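Local coordinates for galactose mutarotase-like protein (Clostridium acetobutylicum, PDB 3OS7) that probably binds carbohydrate and may interconvert the anomers of aldose sugars, as enzymes of the aldose 1-epimerase family do, at residues L7-I21 and V119-V131. Residues are numbered along the deposited sequence; the frame is centred on the assembly and turned at random. Where two conformers were deposited one is given.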
ATOM      1  N   LEU A   7       5.162   2.981 -25.530  1.00 21.78           N
ATOM      2  CA  LEU A   7       4.230   3.870 -24.875  1.00 18.63           C
ATOM      3  C   LEU A   7       2.809   3.606 -25.342  1.00 18.89           C
ATOM      4  O   LEU A   7       2.490   3.856 -26.495  1.00 19.29           O
ATOM      5  CB  LEU A   7       4.619   5.331 -25.137  1.00 18.75           C
ATOM      6  CG  LEU A   7       3.702   6.411 -24.567  1.00 21.05           C
ATOM      7  CD1 LEU A   7       3.793   6.448 -23.005  1.00 20.68           C
ATOM      8  CD2 LEU A   7       4.104   7.752 -25.186  1.00 22.30           C
ATOM      9  N   TRP A   8       1.947   3.128 -24.442  1.00 18.08           N
ATOM     10  CA  TRP A   8       0.567   2.797 -24.805  1.00 17.91           C
ATOM     11  C   TRP A   8      -0.308   2.534 -23.595  1.00 17.70           C
ATOM     12  O   TRP A   8       0.190   2.319 -22.469  1.00 17.19           O
ATOM     13  CB  TRP A   8       0.508   1.608 -25.789  1.00 16.26           C
ATOM     14  CG  TRP A   8       1.332   0.425 -25.399  1.00 18.23           C
ATOM     15  CD1 TRP A   8       2.595   0.138 -25.821  1.00 16.28           C
ATOM     16  CD2 TRP A   8       0.962  -0.618 -24.492  1.00 17.49           C
ATOM     17  NE1 TRP A   8       3.028  -1.037 -25.243  1.00 20.72           N
ATOM     18  CE2 TRP A   8       2.050  -1.516 -24.420  1.00 19.59           C
ATOM     19  CE3 TRP A   8      -0.200  -0.898 -23.749  1.00 17.98           C
ATOM     20  CZ2 TRP A   8       2.018  -2.667 -23.643  1.00 21.11           C
ATOM     21  CZ3 TRP A   8      -0.224  -2.034 -22.972  1.00 17.68           C
ATOM     22  CH2 TRP A   8       0.897  -2.890 -22.900  1.00 19.96           C
ATOM     23  N   ILE A   9      -1.610   2.576 -23.834  1.00 14.81           N
ATOM     24  CA  ILE A   9      -2.624   2.243 -22.830  1.00 15.68           C
ATOM     25  C   ILE A   9      -3.664   1.404 -23.536  1.00 15.52           C
ATOM     26  O   ILE A   9      -4.216   1.821 -24.538  1.00 18.80           O
ATOM     27  CB  ILE A   9      -3.322   3.477 -22.239  1.00 16.12           C
ATOM     28  CG1 ILE A   9      -2.289   4.420 -21.578  1.00 18.71           C
ATOM     29  CG2 ILE A   9      -4.437   3.049 -21.261  1.00 14.83           C
ATOM     30  CD1 ILE A   9      -2.904   5.716 -21.026  1.00 17.57           C
ATOM     31  N   LYS A  10      -3.974   0.245 -22.967  1.00 15.31           N
ATOM     32  CA  LYS A  10      -4.925  -0.716 -23.559  1.00 15.15           C
ATOM     33  C   LYS A  10      -5.967  -1.104 -22.526  1.00 15.94           C
ATOM     34  O   LYS A  10      -5.623  -1.534 -21.431  1.00 16.90           O
ATOM     35  CB  LYS A  10      -4.189  -1.945 -24.072  1.00 17.58           C
ATOM     36  CG  LYS A  10      -5.079  -3.020 -24.688  1.00 20.18           C
ATOM     37  CD  LYS A  10      -4.246  -4.157 -25.259  1.00 23.14           C
ATOM     38  CE  LYS A  10      -5.103  -5.167 -25.983  1.00 26.71           C
ATOM     39  NZ  LYS A  10      -4.266  -6.239 -26.610  1.00 29.30           N
ATOM     40  N   GLU A  11      -7.237  -0.914 -22.870  1.00 14.53           N
ATOM     41  CA  GLU A  11      -8.329  -1.400 -22.075  1.00 15.16           C
ATOM     42  C   GLU A  11      -8.733  -2.732 -22.681  1.00 17.86           C
ATOM     43  O   GLU A  11      -8.971  -2.805 -23.869  1.00 15.15           O
ATOM     44  CB  GLU A  11      -9.465  -0.426 -22.150  1.00 17.88           C
ATOM     45  CG  GLU A  11     -10.706  -0.780 -21.390  1.00 24.73           C
ATOM     46  CD  GLU A  11     -11.688   0.412 -21.392  1.00 31.70           C
ATOM     47  OE1 GLU A  11     -11.226   1.557 -21.570  1.00 49.22           O
ATOM     48  OE2 GLU A  11     -12.894   0.217 -21.191  1.00 34.30           O
ATOM     49  N   GLU A  12      -8.800  -3.772 -21.857  1.00 17.42           N
ATOM     50  CA  GLU A  12      -9.101  -5.118 -22.348  1.00 20.09           C
ATOM     51  C   GLU A  12      -9.871  -5.908 -21.294  1.00 21.44           C
ATOM     52  O   GLU A  12     -10.181  -5.387 -20.235  1.00 21.18           O
ATOM     53  CB  GLU A  12      -7.809  -5.831 -22.757  1.00 22.68           C
ATOM     54  CG  GLU A  12      -6.885  -6.128 -21.618  1.00 28.49           C
ATOM     55  CD  GLU A  12      -5.449  -6.405 -22.064  1.00 40.62           C
ATOM     56  OE1 GLU A  12      -4.580  -5.551 -21.817  1.00 44.25           O
ATOM     57  OE2 GLU A  12      -5.174  -7.466 -22.654  1.00 48.43           O
ATOM     58  N   ILE A  13     -10.236  -7.154 -21.618  1.00 21.95           N
ATOM     59  CA  ILE A  13     -11.057  -7.973 -20.731  1.00 20.64           C
ATOM     60  C   ILE A  13     -10.146  -8.967 -20.012  1.00 21.78           C
ATOM     61  O   ILE A  13      -9.255  -9.550 -20.602  1.00 23.01           O
ATOM     62  CB  ILE A  13     -12.129  -8.758 -21.501  1.00 21.18           C
ATOM     63  CG1 ILE A  13     -13.099  -7.804 -22.222  1.00 23.44           C
ATOM     64  CG2 ILE A  13     -12.908  -9.667 -20.574  1.00 20.05           C
ATOM     65  CD1 ILE A  13     -13.668  -6.719 -21.322  1.00 23.36           C
ATOM     66  N   ILE A  14     -10.386  -9.162 -18.733  1.00 20.78           N
ATOM     67  CA  ILE A  14      -9.644 -10.178 -17.949  1.00 19.94           C
ATOM     68  C   ILE A  14     -10.694 -10.957 -17.150  1.00 19.46           C
ATOM     69  O   ILE A  14     -11.773 -10.450 -16.876  1.00 17.35           O
ATOM     70  CB  ILE A  14      -8.575  -9.492 -17.023  1.00 21.34           C
ATOM     71  CG1 ILE A  14      -7.634 -10.511 -16.373  1.00 22.67           C
ATOM     72  CG2 ILE A  14      -9.233  -8.693 -15.939  1.00 22.85           C
ATOM     73  CD1 ILE A  14      -6.413  -9.865 -15.698  1.00 26.99           C
ATOM     74  N   TRP A  15     -10.388 -12.207 -16.810  1.00 23.28           N
ATOM     75  CA  TRP A  15     -11.341 -13.067 -16.098  1.00 24.20           C
ATOM     76  C   TRP A  15     -12.699 -13.085 -16.799  1.00 24.52           C
ATOM     77  O   TRP A  15     -13.749 -12.959 -16.154  1.00 23.74           O
ATOM     78  CB  TRP A  15     -11.501 -12.602 -14.650  1.00 23.76           C
ATOM     79  CG  TRP A  15     -10.463 -13.083 -13.733  1.00 24.88           C
ATOM     80  CD1 TRP A  15     -10.185 -14.383 -13.429  1.00 29.30           C
ATOM     81  CD2 TRP A  15      -9.590 -12.285 -12.923  1.00 22.96           C
ATOM     82  NE1 TRP A  15      -9.170 -14.444 -12.494  1.00 32.42           N
ATOM     83  CE2 TRP A  15      -8.790 -13.172 -12.172  1.00 33.03           C
ATOM     84  CE3 TRP A  15      -9.388 -10.910 -12.780  1.00 31.12           C
ATOM     85  CZ2 TRP A  15      -7.813 -12.725 -11.281  1.00 36.82           C
ATOM     86  CZ3 TRP A  15      -8.416 -10.470 -11.906  1.00 31.88           C
ATOM     87  CH2 TRP A  15      -7.646 -11.382 -11.158  1.00 31.97           C
ATOM     88  N   SER A  16     -12.665 -13.184 -18.127  1.00 26.18           N
ATOM     89  CA  SER A  16     -13.872 -13.290 -18.981  1.00 30.06           C
ATOM     90  C   SER A  16     -14.808 -12.077 -19.118  1.00 29.51           C
ATOM     91  O   SER A  16     -15.330 -11.848 -20.200  1.00 29.75           O
ATOM     92  CB  SER A  16     -14.702 -14.533 -18.610  1.00 30.95           C
ATOM     93  OG  SER A  16     -13.866 -15.673 -18.584  1.00 35.84           O
ATOM     94  N   GLU A  17     -15.069 -11.339 -18.046  1.00 30.08           N
ATOM     95  CA  GLU A  17     -16.061 -10.266 -18.099  1.00 31.17           C
ATOM     96  C   GLU A  17     -15.646  -8.998 -17.370  1.00 28.20           C
ATOM     97  O   GLU A  17     -16.470  -8.118 -17.155  1.00 29.50           O
ATOM     98  CB  GLU A  17     -17.406 -10.758 -17.538  1.00 32.42           C
ATOM     99  CG  GLU A  17     -17.275 -11.484 -16.185  1.00 39.55           C
ATOM    100  CD  GLU A  17     -18.615 -11.843 -15.543  1.00 45.91           C
ATOM    101  OE1 GLU A  17     -19.658 -11.862 -16.238  1.00 49.10           O
ATOM    102  OE2 GLU A  17     -18.618 -12.105 -14.327  1.00 46.58           O
ATOM    103  N   HIS A  18     -14.374  -8.869 -17.014  1.00 24.60           N
ATOM    104  CA  HIS A  18     -13.933  -7.662 -16.290  1.00 22.24           C
ATOM    105  C   HIS A  18     -12.993  -6.800 -17.100  1.00 20.71           C
ATOM    106  O   HIS A  18     -12.120  -7.295 -17.768  1.00 23.06           O
ATOM    107  CB  HIS A  18     -13.285  -8.050 -14.974  1.00 20.49           C
ATOM    108  CG  HIS A  18     -14.191  -8.831 -14.094  1.00 19.78           C
ATOM    109  ND1 HIS A  18     -15.098  -8.230 -13.244  1.00 25.83           N
ATOM    110  CD2 HIS A  18     -14.355 -10.165 -13.946  1.00 22.28           C
ATOM    111  CE1 HIS A  18     -15.783  -9.167 -12.612  1.00 24.75           C
ATOM    112  NE2 HIS A  18     -15.343 -10.349 -13.012  1.00 21.66           N
ATOM    113  N   LYS A  19     -13.200  -5.499 -17.039  1.00 19.89           N
ATOM    114  CA  LYS A  19     -12.346  -4.587 -17.746  1.00 22.45           C
ATOM    115  C   LYS A  19     -11.046  -4.421 -16.951  1.00 23.26           C
ATOM    116  O   LYS A  19     -11.030  -4.468 -15.706  1.00 28.75           O
ATOM    117  CB  LYS A  19     -13.067  -3.269 -17.993  1.00 24.65           C
ATOM    118  CG  LYS A  19     -14.253  -3.454 -18.988  1.00 33.67           C
ATOM    119  CD  LYS A  19     -14.973  -2.142 -19.306  1.00 42.72           C
ATOM    120  CE  LYS A  19     -16.486  -2.283 -19.243  1.00 44.52           C
ATOM    121  NZ  LYS A  19     -17.096  -0.962 -18.892  1.00 47.97           N
ATOM    122  N   CYS A  20      -9.934  -4.330 -17.656  1.00 20.40           N
ATOM    123  CA  CYS A  20      -8.685  -4.001 -16.988  1.00 16.88           C
ATOM    124  C   CYS A  20      -7.969  -3.024 -17.901  1.00 17.23           C
ATOM    125  O   CYS A  20      -8.323  -2.909 -19.092  1.00 15.89           O
ATOM    126  CB  CYS A  20      -7.875  -5.250 -16.724  1.00 19.24           C
ATOM    127  SG  CYS A  20      -7.144  -6.072 -18.152  1.00 31.92           S
ATOM    128  N   ILE A  21      -7.034  -2.272 -17.339  1.00 15.03           N
ATOM    129  CA  ILE A  21      -6.195  -1.378 -18.122  1.00 15.24           C
ATOM    130  C   ILE A  21      -4.741  -1.790 -17.994  1.00 15.57           C
ATOM    131  O   ILE A  21      -4.194  -1.848 -16.873  1.00 14.87           O
ATOM    132  CB  ILE A  21      -6.350   0.122 -17.694  1.00 18.41           C
ATOM    133  CG1 ILE A  21      -7.811   0.591 -17.645  1.00 22.22           C
ATOM    134  CG2 ILE A  21      -5.478   1.018 -18.599  1.00 13.01           C
ATOM    135  CD1 ILE A  21      -8.484   0.714 -18.977  1.00 31.09           C
ATOM    136  N   VAL A 119     -12.892   4.085 -14.037  1.00 18.81           N
ATOM    137  CA  VAL A 119     -11.767   4.704 -14.726  1.00 18.62           C
ATOM    138  C   VAL A 119     -12.099   6.170 -14.921  1.00 20.41           C
ATOM    139  O   VAL A 119     -13.159   6.520 -15.448  1.00 19.35           O
ATOM    140  CB  VAL A 119     -11.459   4.006 -16.060  1.00 21.88           C
ATOM    141  CG1 VAL A 119     -10.382   4.755 -16.824  1.00 20.33           C
ATOM    142  CG2 VAL A 119     -11.031   2.579 -15.827  1.00 19.92           C
ATOM    143  N   HIS A 120     -11.189   7.038 -14.491  1.00 17.15           N
ATOM    144  CA  HIS A 120     -11.437   8.462 -14.495  1.00 19.82           C
ATOM    145  C   HIS A 120     -10.697   9.146 -15.645  1.00 20.06           C
ATOM    146  O   HIS A 120     -11.220  10.092 -16.254  1.00 19.88           O
ATOM    147  CB  HIS A 120     -11.052   9.023 -13.119  1.00 18.87           C
ATOM    148  CG  HIS A 120     -11.191  10.496 -13.000  1.00 23.21           C
ATOM    149  ND1 HIS A 120     -12.421  11.121 -12.898  1.00 28.67           N
ATOM    150  CD2 HIS A 120     -10.259  11.479 -12.966  1.00 23.25           C
ATOM    151  CE1 HIS A 120     -12.233  12.429 -12.804  1.00 33.30           C
ATOM    152  NE2 HIS A 120     -10.930  12.670 -12.829  1.00 28.84           N
ATOM    153  N   LYS A 121      -9.481   8.690 -15.935  1.00 17.94           N
ATOM    154  CA  LYS A 121      -8.628   9.282 -16.953  1.00 18.63           C
ATOM    155  C   LYS A 121      -7.642   8.273 -17.526  1.00 20.39           C
ATOM    156  O   LYS A 121      -7.127   7.413 -16.810  1.00 18.83           O
ATOM    157  CB  LYS A 121      -7.878  10.463 -16.359  1.00 22.33           C
ATOM    158  CG  LYS A 121      -7.094  11.284 -17.388  1.00 27.74           C
ATOM    159  CD  LYS A 121      -6.270  12.390 -16.766  1.00 33.78           C
ATOM    160  CE  LYS A 121      -7.102  13.418 -16.065  1.00 40.31           C
ATOM    161  NZ  LYS A 121      -6.324  14.683 -15.927  1.00 51.67           N
ATOM    162  N   LYS A 122      -7.406   8.378 -18.824  1.00 19.77           N
ATOM    163  CA  LYS A 122      -6.381   7.631 -19.527  1.00 20.76           C
ATOM    164  C   LYS A 122      -5.739   8.618 -20.476  1.00 22.58           C
ATOM    165  O   LYS A 122      -6.446   9.257 -21.268  1.00 25.30           O
ATOM    166  CB  LYS A 122      -6.983   6.473 -20.344  1.00 21.48           C
ATOM    167  CG  LYS A 122      -7.661   5.429 -19.533  1.00 21.55           C
ATOM    168  CD  LYS A 122      -8.238   4.302 -20.426  1.00 26.07           C
ATOM    169  CE  LYS A 122      -9.429   4.738 -21.329  1.00 29.66           C
ATOM    170  NZ  LYS A 122      -9.603   3.724 -22.451  1.00 39.16           N
ATOM    171  N   LYS A 123      -4.423   8.799 -20.377  1.00 20.19           N
ATOM    172  CA  LYS A 123      -3.743   9.783 -21.200  1.00 21.19           C
ATOM    173  C   LYS A 123      -2.309   9.401 -21.422  1.00 20.68           C
ATOM    174  O   LYS A 123      -1.605   9.064 -20.457  1.00 17.49           O
ATOM    175  CB  LYS A 123      -3.779  11.136 -20.474  1.00 22.06           C
ATOM    176  CG  LYS A 123      -3.104  12.329 -21.173  1.00 28.66           C
ATOM    177  CD  LYS A 123      -3.487  13.617 -20.398  1.00 34.81           C
ATOM    178  CE  LYS A 123      -3.076  14.902 -21.107  1.00 44.41           C
ATOM    179  NZ  LYS A 123      -1.686  15.261 -20.784  1.00 45.29           N
ATOM    180  N   ILE A 124      -1.884   9.466 -22.682  1.00 20.83           N
ATOM    181  CA  ILE A 124      -0.475   9.424 -23.008  1.00 21.05           C
ATOM    182  C   ILE A 124       0.016  10.813 -23.348  1.00 24.79           C
ATOM    183  O   ILE A 124      -0.634  11.567 -24.070  1.00 22.87           O
ATOM    184  CB  ILE A 124      -0.135   8.352 -24.065  1.00 21.84           C
ATOM    185  CG1 ILE A 124      -0.898   8.484 -25.362  1.00 28.02           C
ATOM    186  CG2 ILE A 124      -0.441   6.960 -23.481  1.00 23.74           C
ATOM    187  CD1 ILE A 124      -0.475   7.425 -26.420  1.00 29.52           C
ATOM    188  N   ASP A 125       1.150  11.185 -22.783  1.00 28.56           N
ATOM    189  CA  ASP A 125       1.641  12.558 -22.936  1.00 33.37           C
ATOM    190  C   ASP A 125       3.096  12.626 -22.598  1.00 34.81           C
ATOM    191  O   ASP A 125       3.520  12.127 -21.548  1.00 34.25           O
ATOM    192  CB  ASP A 125       0.884  13.522 -22.019  1.00 36.09           C
ATOM    193  CG  ASP A 125       1.264  14.992 -22.262  1.00 50.44           C
ATOM    194  OD1 ASP A 125       1.308  15.424 -23.456  1.00 51.39           O
ATOM    195  OD2 ASP A 125       1.516  15.698 -21.247  1.00 54.93           O
ATOM    196  N   GLN A 126       3.808  13.352 -23.462  0.50 35.92           N
ATOM    197  CA  GLN A 126       5.242  13.264 -23.597  0.50 37.12           C
ATOM    198  C   GLN A 126       5.512  11.783 -23.759  0.50 35.06           C
ATOM    199  O   GLN A 126       4.938  11.159 -24.660  0.50 36.31           O
ATOM    200  CB  GLN A 126       5.964  13.914 -22.406  0.50 36.81           C
ATOM    201  CG  GLN A 126       5.319  15.249 -21.985  0.50 41.84           C
ATOM    202  CD  GLN A 126       6.303  16.416 -21.901  0.50 43.09           C
ATOM    203  OE1 GLN A 126       6.122  17.331 -21.094  0.50 42.49           O
ATOM    204  NE2 GLN A 126       7.334  16.396 -22.745  0.50 44.92           N
ATOM    205  N   ASP A 127       6.347  11.224 -22.891  0.50 31.66           N
ATOM    206  CA  ASP A 127       6.603   9.796 -22.905  0.50 29.52           C
ATOM    207  C   ASP A 127       6.141   9.137 -21.599  0.50 23.79           C
ATOM    208  O   ASP A 127       6.794   8.236 -21.108  0.50 23.99           O
ATOM    209  CB  ASP A 127       8.088   9.517 -23.160  0.50 30.76           C
ATOM    210  CG  ASP A 127       8.558  10.015 -24.542  0.50 38.33           C
ATOM    211  OD1 ASP A 127       7.702  10.413 -25.370  0.50 45.64           O
ATOM    212  OD2 ASP A 127       9.786  10.010 -24.794  0.50 44.26           O
ATOM    213  N   LYS A 128       5.006   9.588 -21.068  1.00 19.72           N
ATOM    214  CA  LYS A 128       4.399   9.014 -19.857  1.00 19.75           C
ATOM    215  C   LYS A 128       2.992   8.455 -20.138  1.00 18.90           C
ATOM    216  O   LYS A 128       2.282   8.991 -20.983  1.00 18.89           O
ATOM    217  CB  LYS A 128       4.238  10.085 -18.800  1.00 20.79           C
ATOM    218  CG  LYS A 128       5.563  10.776 -18.420  1.00 29.17           C
ATOM    219  CD  LYS A 128       5.341  12.009 -17.540  1.00 43.39           C
ATOM    220  CE  LYS A 128       6.622  12.845 -17.437  1.00 49.22           C
ATOM    221  NZ  LYS A 128       7.756  12.049 -16.862  1.00 52.95           N
ATOM    222  N   ALA A 129       2.584   7.442 -19.371  1.00 15.92           N
ATOM    223  CA  ALA A 129       1.238   6.901 -19.454  1.00 17.28           C
ATOM    224  C   ALA A 129       0.572   7.142 -18.124  1.00 18.15           C
ATOM    225  O   ALA A 129       1.099   6.750 -17.084  1.00 19.32           O
ATOM    226  CB  ALA A 129       1.245   5.403 -19.825  1.00 15.25           C
ATOM    227  N   LEU A 130      -0.579   7.808 -18.171  1.00 16.68           N
ATOM    228  CA  LEU A 130      -1.348   8.175 -16.997  1.00 16.32           C
ATOM    229  C   LEU A 130      -2.701   7.458 -16.975  1.00 16.95           C
ATOM    230  O   LEU A 130      -3.469   7.508 -17.950  1.00 14.70           O
ATOM    231  CB  LEU A 130      -1.562   9.697 -16.957  1.00 15.61           C
ATOM    232  CG  LEU A 130      -2.413  10.272 -15.825  1.00 20.61           C
ATOM    233  CD1 LEU A 130      -1.686  10.143 -14.523  1.00 26.56           C
ATOM    234  CD2 LEU A 130      -2.768  11.728 -16.050  1.00 25.02           C
ATOM    235  N   VAL A 131      -2.965   6.758 -15.870  1.00 15.33           N
ATOM    236  CA  VAL A 131      -4.257   6.123 -15.631  1.00 14.70           C
ATOM    237  C   VAL A 131      -4.745   6.506 -14.244  1.00 15.54           C
ATOM    238  O   VAL A 131      -4.015   6.374 -13.243  1.00 13.98           O
ATOM    239  CB  VAL A 131      -4.159   4.625 -15.740  1.00 15.47           C
ATOM    240  CG1 VAL A 131      -5.490   3.981 -15.328  1.00 14.25           C
ATOM    241  CG2 VAL A 131      -3.766   4.193 -17.148  1.00 17.07           C
TER
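Ile9 stands at the middle of an apolar layer between two beta hairpins, 8-14 with 18-21 and 119-125 with 128-131. Its CG1 rests 3.7 Å from CG2 of Ile124, the two side chains lying alongside and pointing opposite ways, and the CB of Ala129 lies on the same CG1. Because CG1 is anti to the carbonyl carbon (chi1 -59°) and the chain then runs extended, CD1 dips onto the opposite backbone, 3.5 Å from Lys123 N and close to Leu130 O. Those two polar atoms are already joined by a hairpin hydrogen bond of 2.9 Å from Lys123 N to Leu130 O, so the methyl packs over a satisfied peptide pair.

At the turn, Leu7 also packs against backbone: its CD1 sits 3.6 Å from Lys128 O, and its CD2 is 3.5 Å from Gln126 O. Ile21 closes the other end, its CG2 meeting Val131 CG2 at a slant, 3.9 Å away, and its CG1 meeting Val119 CG2.

The one hydrogen bond across the contact lies on its exposed side, where Lys122 NZ gives a 2.8 Å hydrogen bond and salt bridge to Glu11 OE1, approaching nearly along the C-O axis. The lysine reaches it by a bend at chi3 (-68°), while its CD packs against Ile21 CD1 and Ile9 CG2, joining the charged pair to the apolar layer.

Strand 8-14 runs roughly antiparallel to strand 119-125 (155°), but their axes are 7.4 Å apart and only side chains bond across: face-to-face sandwich packing within the all-beta mutarotase fold. Strand 8-14 is an outermost strand of the N-terminal antiparallel sheet, followed by 18-25 and then 28-33; opposite, strand 128-137 pairs antiparallel with both 118-125 and 151-160, and Val131 also touches Phe23.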